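Copper-containing nitrite reductase (Thermus scotoductus, PDB 6HBE) probably reduces nitrite to nitric oxide with electrons from cytochrome c, working as a homotrimeric three-domain copper enzyme of denitrification. Local coordinates at residues 174-178 with 308-312; 329-333 with 344-348; 350-356 with 371-377. All coordinates share one frame; numbering follows the deposited sequence.

In the fold
The three contacts show how a multidomain enzyme is held together inside and between its chains. Contacts 2 and 3 belong to the C-terminal cupredoxin domain and touch directly, with P348 CB 4.1 Å from E372 CB; their centres are 20 Å apart. Contact 3 reaches the copper of that domain, the side chain of N356 lying about 5 Å from the metal. In contact 1 edge strand 177-180 meets strand 309-311, which leads toward this domain; the Y177 side chain is about 9 Å from a calcium ion. Within one chain contacts 1 and 3 stay about 7 Å apart at their nearest atoms, yet across the trimer they are joined, because R309 pairs with E376 of a neighbouring subunit.

Contact 1. Residues 174-178 with 308-312; sequences KALYV and KRVVD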
loop_
_atom_site.group_PDB
_atom_site.type_symbol
_atom_site.label_atom_id
_atom_site.label_comp_id
_atom_site.label_asym_id
_atom_site.label_seq_id
_atom_site.Cartn_x
_atom_site.Cartn_y
_atom_site.Cartn_z
ATOM N N LYS C 174 3.341 5.395 -4.114
ATOM C CA LYS C 174 2.362 6.297 -4.685
ATOM C C LYS C 174 2.531 6.364 -6.241
ATOM O O LYS C 174 3.231 7.238 -6.757
ATOM C CB LYS C 174 2.511 7.682 -4.045
ATOM C CG LYS C 174 1.448 8.682 -4.485
ATOM C CD LYS C 174 1.736 10.117 -4.029
ATOM C CE LYS C 174 0.694 11.073 -4.598
ATOM N NZ LYS C 174 1.003 12.530 -4.439
ATOM N N ALA C 175 1.905 5.447 -6.975
ATOM C CA ALA C 175 2.003 5.433 -8.453
ATOM C C ALA C 175 1.200 6.552 -9.093
ATOM O O ALA C 175 0.034 6.783 -8.695
ATOM C CB ALA C 175 1.499 4.101 -9.007
ATOM N N LEU C 176 1.770 7.230 -10.101
ATOM C CA LEU C 176 0.989 8.227 -10.856
ATOM C C LEU C 176 0.021 7.528 -11.835
ATOM O O LEU C 176 -1.180 7.869 -11.879
ATOM C CB LEU C 176 1.903 9.218 -11.590
ATOM C CG LEU C 176 1.264 10.291 -12.445
ATOM C CD1 LEU C 176 0.405 11.233 -11.648
ATOM C CD2 LEU C 176 2.359 11.069 -13.200
ATOM N N TYR C 177 0.516 6.536 -12.586
ATOM C CA TYR C 177 -0.336 5.822 -13.533
ATOM C C TYR C 177 -0.133 4.332 -13.328
ATOM O O TYR C 177 0.947 3.908 -12.876
ATOM C CB TYR C 177 -0.050 6.222 -14.993
ATOM C CG TYR C 177 -0.228 7.703 -15.278
ATOM C CD1 TYR C 177 -1.424 8.344 -15.017
ATOM C CD2 TYR C 177 0.829 8.460 -15.807
ATOM C CE1 TYR C 177 -1.571 9.735 -15.221
ATOM C CE2 TYR C 177 0.679 9.838 -16.039
ATOM C CZ TYR C 177 -0.521 10.464 -15.774
ATOM O OH TYR C 177 -0.638 11.846 -16.037
ATOM N N VAL C 178 -1.192 3.581 -13.600
ATOM C CA VAL C 178 -1.138 2.101 -13.624
ATOM C C VAL C 178 -1.832 1.628 -14.899
ATOM O O VAL C 178 -2.907 2.131 -15.234
ATOM C CB VAL C 178 -1.768 1.482 -12.368
ATOM C CG1 VAL C 178 -1.492 -0.026 -12.338
ATOM C CG2 VAL C 178 -1.201 2.122 -11.105
ATOM N N LYS C 308 1.072 17.991 -22.799
ATOM C CA LYS C 308 0.512 18.619 -21.587
ATOM C C LYS C 308 1.241 18.255 -20.292
ATOM O O LYS C 308 1.141 18.979 -19.316
ATOM C CB LYS C 308 -1.018 18.473 -21.475
ATOM C CG LYS C 308 -1.584 17.087 -21.521
ATOM C CD LYS C 308 -3.104 17.105 -21.723
ATOM C CE LYS C 308 -3.574 15.667 -21.907
ATOM N NZ LYS C 308 -5.060 15.455 -21.832
ATOM N N ARG C 309 2.036 17.186 -20.310
ATOM C CA ARG C 309 2.778 16.763 -19.124
ATOM C C ARG C 309 3.966 15.920 -19.565
ATOM O O ARG C 309 3.835 15.096 -20.495
ATOM C CB ARG C 309 1.847 15.959 -18.181
ATOM C CG ARG C 309 2.532 15.292 -17.000
ATOM C CD ARG C 309 1.547 14.698 -15.994
ATOM N NE ARG C 309 1.169 15.643 -14.937
ATOM C CZ ARG C 309 0.150 15.489 -14.082
ATOM N NH1 ARG C 309 -0.635 14.396 -14.112
ATOM N NH2 ARG C 309 -0.082 16.446 -13.175
ATOM N N VAL C 310 5.126 16.157 -18.944
ATOM C CA VAL C 310 6.266 15.253 -19.044
ATOM C C VAL C 310 6.624 14.748 -17.655
ATOM O O VAL C 310 6.940 15.530 -16.771
ATOM C CB VAL C 310 7.531 15.932 -19.646
ATOM C CG1 VAL C 310 8.652 14.898 -19.824
ATOM C CG2 VAL C 310 7.179 16.581 -20.974
ATOM N N VAL C 311 6.599 13.424 -17.492
ATOM C CA VAL C 311 6.856 12.752 -16.221
ATOM C C VAL C 311 8.289 12.202 -16.299
ATOM O O VAL C 311 8.671 11.645 -17.332
ATOM C CB VAL C 311 5.863 11.574 -16.018
ATOM C CG1 VAL C 311 6.101 10.886 -14.672
ATOM C CG2 VAL C 311 4.409 12.051 -16.145
ATOM N N ASP C 312 9.072 12.387 -15.230
ATOM C CA ASP C 312 10.425 11.847 -15.148
ATOM C C ASP C 312 10.774 11.540 -13.692
ATOM O O ASP C 312 11.018 12.457 -12.925
ATOM C CB ASP C 312 11.428 12.856 -15.748
ATOM C CG ASP C 312 12.865 12.331 -15.783
ATOM O OD1 ASP C 312 13.208 11.241 -15.239
ATOM O OD2 ASP C 312 13.677 13.006 -16.419
#
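L176 and V311 carry the nearest CA atoms of the two backbones, still 9.1 Å apart, so the edge strand 177-180 and the strand 309-311 meet through side chains alone. The side-chain tips of L176 and V311 do the apolar work: L176 CD2 comes to 3.7 Å from V311 CG2. With its CG anti to the backbone N (chi1 178°), L176 also folds over one face of the neighbouring Y177 ring, where its CG sits above the centre. The polar half of the contact is a single bond, R309 NH1 to Y177 OH at 3.2 Å, nearly straight at 163° and with the oxygen in the guanidinium plane. R309 reaches it by bending at chi3 (-91°). Both polar ends have further partners: Y177 OH bonds H410 NE2 of the second subunit, whereas R309 NH2 forms salt bridges with E322 and with E376 of the second subunit. The guanidinium is thus held by acceptors from two chains, which probably limits its rotation. On the 174-178 side, L176 and Y177 both face A163 of strand 154-163, a classic beta bulge at the edge of the sheet.

Contact 2. Residues 329-333 with 344-348; sequences LDPAL and LEPLP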
loop_
_atom_site.group_PDB
_atom_site.type_symbol
_atom_site.label_atom_id
_atom_site.label_comp_id
_atom_site.label_asym_id
_atom_site.label_seq_id
_atom_site.Cartn_x
_atom_site.Cartn_y
_atom_site.Cartn_z
ATOM N N LEU C 329 11.299 33.244 4.188
ATOM C CA LEU C 329 12.418 33.371 5.134
ATOM C C LEU C 329 12.011 32.778 6.493
ATOM O O LEU C 329 10.910 33.055 6.979
ATOM C CB LEU C 329 12.825 34.859 5.266
ATOM C CG LEU C 329 14.199 35.236 5.832
ATOM C CD1 LEU C 329 15.351 34.632 5.043
ATOM C CD2 LEU C 329 14.332 36.753 5.870
ATOM N N ASP C 330 12.875 31.926 7.058
ATOM C CA ASP C 330 12.657 31.314 8.379
ATOM C C ASP C 330 12.386 32.455 9.372
ATOM O O ASP C 330 13.107 33.466 9.348
ATOM C CB ASP C 330 13.889 30.502 8.806
ATOM C CG ASP C 330 13.649 29.614 10.050
ATOM O OD1 ASP C 330 13.349 30.127 11.159
ATOM O OD2 ASP C 330 13.819 28.377 9.932
ATOM N N PRO C 331 11.339 32.322 10.219
ATOM C CA PRO C 331 11.081 33.364 11.239
ATOM C C PRO C 331 12.321 33.737 12.098
ATOM O O PRO C 331 12.474 34.902 12.483
ATOM C CB PRO C 331 9.972 32.744 12.110
ATOM C CG PRO C 331 9.310 31.706 11.247
ATOM C CD PRO C 331 10.339 31.230 10.263
ATOM N N ALA C 332 13.193 32.759 12.366
ATOM C CA ALA C 332 14.445 32.989 13.104
ATOM C C ALA C 332 15.476 33.842 12.346
ATOM O O ALA C 332 16.321 34.481 12.979
ATOM C CB ALA C 332 15.068 31.667 13.529
ATOM N N LEU C 333 15.425 33.828 11.011
ATOM C CA LEU C 333 16.220 34.753 10.186
ATOM C C LEU C 333 15.541 36.113 10.007
ATOM O O LEU C 333 16.226 37.133 9.969
ATOM C CB LEU C 333 16.533 34.158 8.800
ATOM C CG LEU C 333 17.534 32.997 8.726
ATOM C CD1 LEU C 333 17.565 32.405 7.317
ATOM C CD2 LEU C 333 18.933 33.424 9.168
ATOM N N LEU C 344 16.841 31.746 18.599
ATOM C CA LEU C 344 16.722 30.468 17.858
ATOM C C LEU C 344 17.553 30.495 16.590
ATOM O O LEU C 344 17.643 31.529 15.933
ATOM C CB LEU C 344 15.272 30.169 17.456
ATOM C CG LEU C 344 14.269 29.776 18.537
ATOM C CD1 LEU C 344 12.923 29.485 17.888
ATOM C CD2 LEU C 344 14.747 28.582 19.353
ATOM N N GLU C 345 18.133 29.341 16.250
ATOM C CA GLU C 345 18.826 29.133 14.974
ATOM C C GLU C 345 17.793 28.783 13.898
ATOM O O GLU C 345 16.792 28.140 14.208
ATOM C CB GLU C 345 19.815 27.957 15.081
ATOM C CG GLU C 345 20.913 28.100 16.132
ATOM C CD GLU C 345 22.062 29.009 15.712
ATOM O OE1 GLU C 345 23.088 29.006 16.424
ATOM O OE2 GLU C 345 21.958 29.721 14.684
ATOM N N PRO C 346 18.037 29.176 12.633
ATOM C CA PRO C 346 17.093 28.779 11.580
ATOM C C PRO C 346 17.175 27.288 11.313
ATOM O O PRO C 346 18.233 26.675 11.530
ATOM C CB PRO C 346 17.545 29.584 10.360
ATOM C CG PRO C 346 18.977 29.916 10.620
ATOM C CD PRO C 346 19.130 30.021 12.108
ATOM N N LEU C 347 16.053 26.700 10.907
ATOM C CA LEU C 347 16.043 25.275 10.547
ATOM C C LEU C 347 16.551 25.154 9.113
ATOM O O LEU C 347 16.157 25.939 8.260
ATOM C CB LEU C 347 14.624 24.691 10.682
ATOM C CG LEU C 347 14.121 24.442 12.108
ATOM C CD1 LEU C 347 12.640 24.060 12.074
ATOM C CD2 LEU C 347 14.951 23.362 12.797
ATOM N N PRO C 348 17.417 24.173 8.828
ATOM C CA PRO C 348 17.833 23.999 7.430
ATOM C C PRO C 348 16.667 23.534 6.525
ATOM O O PRO C 348 15.656 23.034 7.028
ATOM C CB PRO C 348 18.897 22.926 7.519
ATOM C CG PRO C 348 18.516 22.117 8.693
ATOM C CD PRO C 348 17.865 23.052 9.669
HETATM O O HOH W 1 13.626 27.353 7.293
HETATM O O HOH W 2 16.212 34.135 16.059
#
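D330 OD2 is gripped by two donors, the backbone N of L347 at 3.0 Å and a water at 2.8 Å. The amide does not approach in the plane of the carboxylate but from above it, 48° out, with an N-H...O angle of 155°. The same water also donates to L347 O, so that both backbone polar groups of L347 are tied to one carboxylate oxygen. The other oxygen works within its own segment: D330 OD1 turns its anti lone pair to A332 N at 2.9 Å, which makes D330 the N-cap of the short helix 331-334. Having CG anti to the backbone N (chi1 -169°) lets the aspartate cap its helix and still lean across to the loop. OD1 has a further partner in R326 of the third subunit, whose guanidinium also donates to E345 O.

Apolar packing lies beside this carboxylate. A332 CB sits 4.2 Å from L344 CB, close to where the two backbones come nearest. Next to it L333 lies at about a right angle across the ring of P346, its CG 3.8 Å from P346 CB. P346 CB touches both L333 CG and, from another side, D330 CG.

Replacing D330 by an alanine would probably leave the amides of A332 and L347 without their acceptor and R326 of the third subunit without this countercharge, weakening the tie between helix and loop. With two backbone amides, a water and the arginine of the third subunit near it, and perhaps a small effect of the helix start, the carboxylate is likely to stay ionised, and one side chain serves the helix start, the loop and the trimer interface together.

Contact 3. Residues 350-356 with 371-377; sequences TVQMVGN and VEFVNED
Parallel strands 349-353 and 370-375 form the middle pair of one sheet in the C-terminal cupredoxin domain; the axes of 350-353 and 371-375 come within 4.8 Å and make 24°. V351 N bonds E372 O, V374 N bonds V351 O and M353 N bonds V374 O. On the face carrying V351, M353 and F373, V351 lies alongside the phenylalanine, its CG1 3.6 Å from F373 CE1, while M353 crosses F373 at about a right angle, its CE 4.1 Å from F373 CD1. On the other face T350 CG2 packs 3.7 Å from V374 CG1. Past the strands M353 O takes E376 N at 2.9 Å, and N375, its ND2 bonded to L408 O, accepts D377 N on OD1 in an Asx turn that helps to bend the chain. This brings D377 against the turn at G355 and N356. D377 OD1 holds G355 N at 2.9 Å, and the syn lone pair of D377 OD2 takes N356 N at 3.2 Å, almost straight at 175°. D377 OD2 also accepts from H390 NE2, and N356 packs on H431. D377 probably helps to orient H390, in the second shell of the type 1 copper that H390, C428, H431 and M434 bind, a cupredoxin ligand set.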
loop_
_atom_site.group_PDB
_atom_site.type_symbol
_atom_site.label_atom_id
_atom_site.label_comp_id
_atom_site.label_asym_id
_atom_site.label_seq_id
_atom_site.Cartn_x
_atom_site.Cartn_y
_atom_site.Cartn_z
ATOM N N THR C 350 15.581 20.958 3.701
ATOM C CA THR C 350 16.046 19.625 3.293
ATOM C C THR C 350 15.888 19.348 1.781
ATOM O O THR C 350 14.816 19.565 1.203
ATOM C CB THR C 350 15.306 18.535 4.096
ATOM O OG1 THR C 350 15.552 18.720 5.497
ATOM C CG2 THR C 350 15.793 17.152 3.737
ATOM N N VAL C 351 16.949 18.839 1.155
ATOM C CA VAL C 351 16.828 18.190 -0.144
ATOM C C VAL C 351 17.223 16.732 0.014
ATOM O O VAL C 351 18.354 16.434 0.396
ATOM C CB VAL C 351 17.674 18.875 -1.240
ATOM C CG1 VAL C 351 17.572 18.118 -2.571
ATOM C CG2 VAL C 351 17.196 20.308 -1.423
ATOM N N GLN C 352 16.274 15.827 -0.262
ATOM C CA GLN C 352 16.549 14.385 -0.181
ATOM C C GLN C 352 17.075 13.841 -1.490
ATOM O O GLN C 352 16.558 14.178 -2.553
ATOM C CB GLN C 352 15.266 13.613 0.169
ATOM C CG GLN C 352 14.630 13.984 1.481
ATOM C CD GLN C 352 13.419 13.110 1.814
ATOM O OE1 GLN C 352 12.716 12.649 0.922
ATOM N NE2 GLN C 352 13.187 12.882 3.087
ATOM N N MET C 353 18.080 12.971 -1.410
ATOM C CA MET C 353 18.401 12.042 -2.490
ATOM C C MET C 353 17.618 10.759 -2.165
ATOM O O MET C 353 17.791 10.201 -1.100
ATOM C CB MET C 353 19.899 11.735 -2.543
ATOM C CG MET C 353 20.780 12.959 -2.800
ATOM S SD MET C 353 22.180 12.994 -1.660
ATOM C CE MET C 353 23.293 14.104 -2.562
ATOM N N VAL C 354 16.738 10.333 -3.076
ATOM C CA VAL C 354 15.817 9.215 -2.803
ATOM C C VAL C 354 15.317 8.592 -4.115
ATOM O O VAL C 354 14.837 9.293 -5.002
ATOM C CB VAL C 354 14.662 9.650 -1.848
ATOM C CG1 VAL C 354 13.888 10.855 -2.359
ATOM C CG2 VAL C 354 13.692 8.490 -1.539
ATOM N N GLY C 355 15.438 7.263 -4.237
ATOM C CA GLY C 355 15.086 6.567 -5.489
ATOM C C GLY C 355 15.776 7.120 -6.729
ATOM O O GLY C 355 15.139 7.297 -7.766
ATOM N N ASN C 356 17.093 7.389 -6.618
ATOM C CA ASN C 356 17.884 8.014 -7.696
ATOM C C ASN C 356 17.210 9.278 -8.232
ATOM O O ASN C 356 17.032 9.441 -9.442
ATOM C CB ASN C 356 18.196 7.028 -8.830
ATOM C CG ASN C 356 19.200 5.951 -8.440
ATOM O OD1 ASN C 356 19.521 5.743 -7.265
ATOM N ND2 ASN C 356 19.726 5.269 -9.439
ATOM N N VAL C 371 20.762 24.998 3.028
ATOM C CA VAL C 371 20.213 23.749 2.497
ATOM C C VAL C 371 21.000 22.593 3.095
ATOM O O VAL C 371 22.236 22.644 3.142
ATOM C CB VAL C 371 20.369 23.709 0.955
ATOM C CG1 VAL C 371 20.006 22.343 0.357
ATOM C CG2 VAL C 371 19.530 24.804 0.337
ATOM N N GLU C 372 20.301 21.533 3.510
ATOM C CA GLU C 372 20.959 20.289 3.888
ATOM C C GLU C 372 20.542 19.188 2.919
ATOM O O GLU C 372 19.358 18.812 2.890
ATOM C CB GLU C 372 20.584 19.888 5.327
ATOM C CG GLU C 372 21.213 18.572 5.811
ATOM C CD GLU C 372 20.924 18.256 7.272
ATOM O OE1 GLU C 372 19.846 17.675 7.575
ATOM O OE2 GLU C 372 21.776 18.581 8.134
ATOM N N PHE C 373 21.506 18.682 2.147
ATOM C CA PHE C 373 21.340 17.440 1.381
ATOM C C PHE C 373 21.423 16.237 2.339
ATOM O O PHE C 373 22.334 16.167 3.204
ATOM C CB PHE C 373 22.414 17.283 0.291
ATOM C CG PHE C 373 22.188 18.139 -0.924
ATOM C CD1 PHE C 373 21.386 17.695 -1.966
ATOM C CD2 PHE C 373 22.764 19.408 -1.028
ATOM C CE1 PHE C 373 21.165 18.483 -3.096
ATOM C CE2 PHE C 373 22.542 20.202 -2.154
ATOM C CZ PHE C 373 21.745 19.750 -3.194
ATOM N N VAL C 374 20.468 15.307 2.223
ATOM C CA VAL C 374 20.532 14.043 3.002
ATOM C C VAL C 374 20.275 12.868 2.069
ATOM O O VAL C 374 19.372 12.932 1.246
ATOM C CB VAL C 374 19.537 14.053 4.214
ATOM C CG1 VAL C 374 18.081 14.231 3.773
ATOM C CG2 VAL C 374 19.670 12.775 5.038
ATOM N N ASN C 375 21.069 11.804 2.175
ATOM C CA ASN C 375 20.863 10.633 1.347
ATOM C C ASN C 375 19.927 9.642 2.048
ATOM O O ASN C 375 20.319 9.000 3.016
ATOM C CB ASN C 375 22.181 9.948 0.946
ATOM C CG ASN C 375 21.986 8.903 -0.153
ATOM O OD1 ASN C 375 20.861 8.671 -0.628
ATOM N ND2 ASN C 375 23.060 8.255 -0.552
ATOM N N GLU C 376 18.707 9.521 1.524
ATOM C CA GLU C 376 17.718 8.554 2.044
ATOM C C GLU C 376 17.822 7.178 1.360
ATOM O O GLU C 376 17.281 6.196 1.885
ATOM C CB GLU C 376 16.285 9.102 1.929
ATOM C CG GLU C 376 15.896 10.180 2.935
ATOM C CD GLU C 376 16.014 9.769 4.425
ATOM O OE1 GLU C 376 16.086 8.562 4.800
ATOM O OE2 GLU C 376 16.029 10.678 5.284
ATOM N N ASP C 377 18.531 7.060 0.233
ATOM C CA ASP C 377 18.749 5.718 -0.334
ATOM C C ASP C 377 19.605 4.934 0.658
ATOM O O ASP C 377 20.460 5.516 1.346
ATOM C CB ASP C 377 19.368 5.756 -1.746
ATOM C CG ASP C 377 18.324 5.940 -2.871
ATOM O OD1 ASP C 377 17.134 5.545 -2.707
ATOM O OD2 ASP C 377 18.692 6.484 -3.944
HETATM O O HOH W 3 15.125 13.082 5.254
#